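Local atomic coordinates of serine-threonine phosphatase 2C (Toxoplasma gondii, PDB entry 2I44), a protein that binds calcium ions and probably removes phosphate from phosphoserine and phosphothreonine in proteins. Residues Ile26-Gly31 with Asn312-Thr317. Residues are numbered along the deposited sequence; the frame is centred on the assembly and turned at random.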
loop_
_atom_site.group_PDB
_atom_site.type_symbol
_atom_site.label_atom_id
_atom_site.label_comp_id
_atom_site.label_asym_id
_atom_site.label_seq_id
_atom_site.Cartn_x
_atom_site.Cartn_y
_atom_site.Cartn_z
ATOM N N ILE A 26 3.134 14.334 -0.447
ATOM C CA ILE A 26 2.136 13.452 -1.036
ATOM C C ILE A 26 1.440 14.206 -2.147
ATOM O O ILE A 26 1.001 15.334 -1.948
ATOM C CB ILE A 26 1.059 13.029 -0.007
ATOM C CG1 ILE A 26 1.715 12.530 1.282
ATOM C CG2 ILE A 26 0.182 11.927 -0.594
ATOM C CD1 ILE A 26 0.718 12.267 2.397
ATOM N N PHE A 27 1.336 13.582 -3.314
ATOM C CA PHE A 27 0.668 14.203 -4.449
ATOM C C PHE A 27 -0.134 13.150 -5.197
ATOM O O PHE A 27 0.293 12.006 -5.319
ATOM C CB PHE A 27 1.683 14.836 -5.402
ATOM C CG PHE A 27 1.065 15.780 -6.398
ATOM C CD1 PHE A 27 0.763 17.091 -6.035
ATOM C CD2 PHE A 27 0.751 15.352 -7.685
ATOM C CE1 PHE A 27 0.156 17.969 -6.942
ATOM C CE2 PHE A 27 0.143 16.222 -8.602
ATOM C CZ PHE A 27 -0.154 17.531 -8.227
ATOM N N THR A 28 -1.298 13.542 -5.696
ATOM C CA THR A 28 -2.152 12.626 -6.432
ATOM C C THR A 28 -2.765 13.334 -7.633
ATOM O O THR A 28 -2.848 14.558 -7.668
ATOM C CB THR A 28 -3.289 12.081 -5.529
ATOM O OG1 THR A 28 -4.006 11.058 -6.228
ATOM C CG2 THR A 28 -4.257 13.206 -5.135
ATOM N N ASP A 29 -3.194 12.559 -8.619
ATOM C CA ASP A 29 -3.813 13.122 -9.809
ATOM C C ASP A 29 -4.767 12.093 -10.382
ATOM O O ASP A 29 -4.486 10.899 -10.361
ATOM C CB ASP A 29 -2.745 13.497 -10.842
ATOM C CG ASP A 29 -3.290 14.400 -11.934
ATOM O OD1 ASP A 29 -4.156 13.948 -12.711
ATOM O OD2 ASP A 29 -2.855 15.568 -12.006
ATOM N N ILE A 30 -5.904 12.561 -10.885
ATOM C CA ILE A 30 -6.911 11.673 -11.446
ATOM C C ILE A 30 -6.479 11.083 -12.782
ATOM O O ILE A 30 -6.961 10.026 -13.189
ATOM C CB ILE A 30 -8.271 12.404 -11.625
ATOM C CG1 ILE A 30 -9.369 11.379 -11.916
ATOM C CG2 ILE A 30 -8.180 13.437 -12.754
ATOM C CD1 ILE A 30 -10.768 11.935 -11.802
ATOM N N GLY A 31 -5.559 11.759 -13.455
ATOM C CA GLY A 31 -5.104 11.269 -14.741
ATOM C C GLY A 31 -6.246 11.320 -15.736
ATOM O O GLY A 31 -7.014 12.282 -15.759
ATOM N N ASN A 312 -5.064 6.672 -12.458
ATOM C CA ASN A 312 -4.976 7.552 -11.292
ATOM C C ASN A 312 -3.517 7.355 -10.866
ATOM O O ASN A 312 -2.984 6.244 -10.984
ATOM C CB ASN A 312 -5.866 7.084 -10.126
ATOM C CG ASN A 312 -7.351 7.254 -10.388
ATOM O OD1 ASN A 312 -7.776 8.107 -11.168
ATOM N ND2 ASN A 312 -8.152 6.452 -9.703
ATOM N N ILE A 313 -2.874 8.412 -10.380
ATOM C CA ILE A 313 -1.485 8.324 -9.948
ATOM C C ILE A 313 -1.339 8.980 -8.587
ATOM O O ILE A 313 -1.765 10.113 -8.386
ATOM C CB ILE A 313 -0.523 9.040 -10.924
ATOM C CG1 ILE A 313 -0.807 8.613 -12.364
ATOM C CG2 ILE A 313 0.924 8.697 -10.565
ATOM C CD1 ILE A 313 0.004 9.373 -13.402
ATOM N N THR A 314 -0.736 8.254 -7.655
ATOM C CA THR A 314 -0.514 8.758 -6.312
ATOM C C THR A 314 0.884 8.382 -5.860
ATOM O O THR A 314 1.308 7.229 -6.001
ATOM C CB THR A 314 -1.540 8.176 -5.321
ATOM O OG1 THR A 314 -2.842 8.676 -5.647
ATOM C CG2 THR A 314 -1.203 8.564 -3.886
ATOM N N ALA A 315 1.598 9.361 -5.320
ATOM C CA ALA A 315 2.948 9.134 -4.836
ATOM C C ALA A 315 3.137 9.802 -3.475
ATOM O O ALA A 315 2.705 10.929 -3.256
ATOM C CB ALA A 315 3.963 9.675 -5.837
HETATM N N MSE A 316 3.762 9.075 -2.559
HETATM C CA MSE A 316 4.038 9.574 -1.222
HETATM C C MSE A 316 5.534 9.351 -1.046
HETATM O O MSE A 316 6.002 8.216 -1.101
HETATM C CB MSE A 316 3.250 8.766 -0.176
HETATM C CG MSE A 316 3.429 9.234 1.272
HETATM SE SE MSE A 316 2.453 8.137 2.570
HETATM C CE MSE A 316 0.713 8.947 2.377
ATOM N N THR A 317 6.282 10.435 -0.865
ATOM C CA THR A 317 7.726 10.352 -0.690
ATOM C C THR A 317 8.142 10.611 0.754
ATOM O O THR A 317 7.676 11.556 1.383
ATOM C CB THR A 317 8.455 11.361 -1.612
ATOM O OG1 THR A 317 7.863 12.661 -1.477
ATOM C CG2 THR A 317 8.361 10.918 -3.066
#
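Asn312 meets segment 26-31 where the chain is still loop, its CA lying 3.5 Å from Asp29 O. Its side chain sits about 4 Å from a bound calcium and from the side chain of Asp311, a ligand of one of the metals. The strand proper begins at Ile313, in an antiparallel hydrogen-bonded pair with Asp29. Ile313 N gives a straight bond to Asp29 O (3.0 Å), while Asp29 N returns a more bent one, 144° at the hydrogen, to Ile313 O. Beyond this pair, Asp29 OD1 closes an Asx turn by accepting Gly31 N at 2.7 Å through its anti lone pair, which helps to orient the carboxylate where strand 22-29 ends.

Thr314 lies beside Thr28 in a non-hydrogen-bonded pair. Thr28 OG1, anti to its own nitrogen (chi1 -173°), comes within 2.7 Å of OG1 of Thr314 and 3.3 Å of Ile313 O; Thr314 OG1 is hydrogen-bonded to Asp38 OD2. Ala315 then exchanges two nearly linear bonds with Phe27, its N lying 2.9 Å from Phe27 O. At Met316, a selenomethionine, CG leaves anti to the nitrogen and the bend at chi3 (-82°) lays CE against Ile26 CD1, a tight 3.3 Å.

The two strands are neighbours in one sheet of the PP2C beta sandwich. Ile26, Thr314 and Met316 face strands 38-43 and 53-62 of the other sheet, whereas Phe27, Asp29 and Ile313 lie under helix 291-305. Four backbone bonds thus tie the early strand to the last one, and the bond from Thr314 OG1 to Asp38 OD2 links strand 313-320 to strand 38-43 across the sandwich.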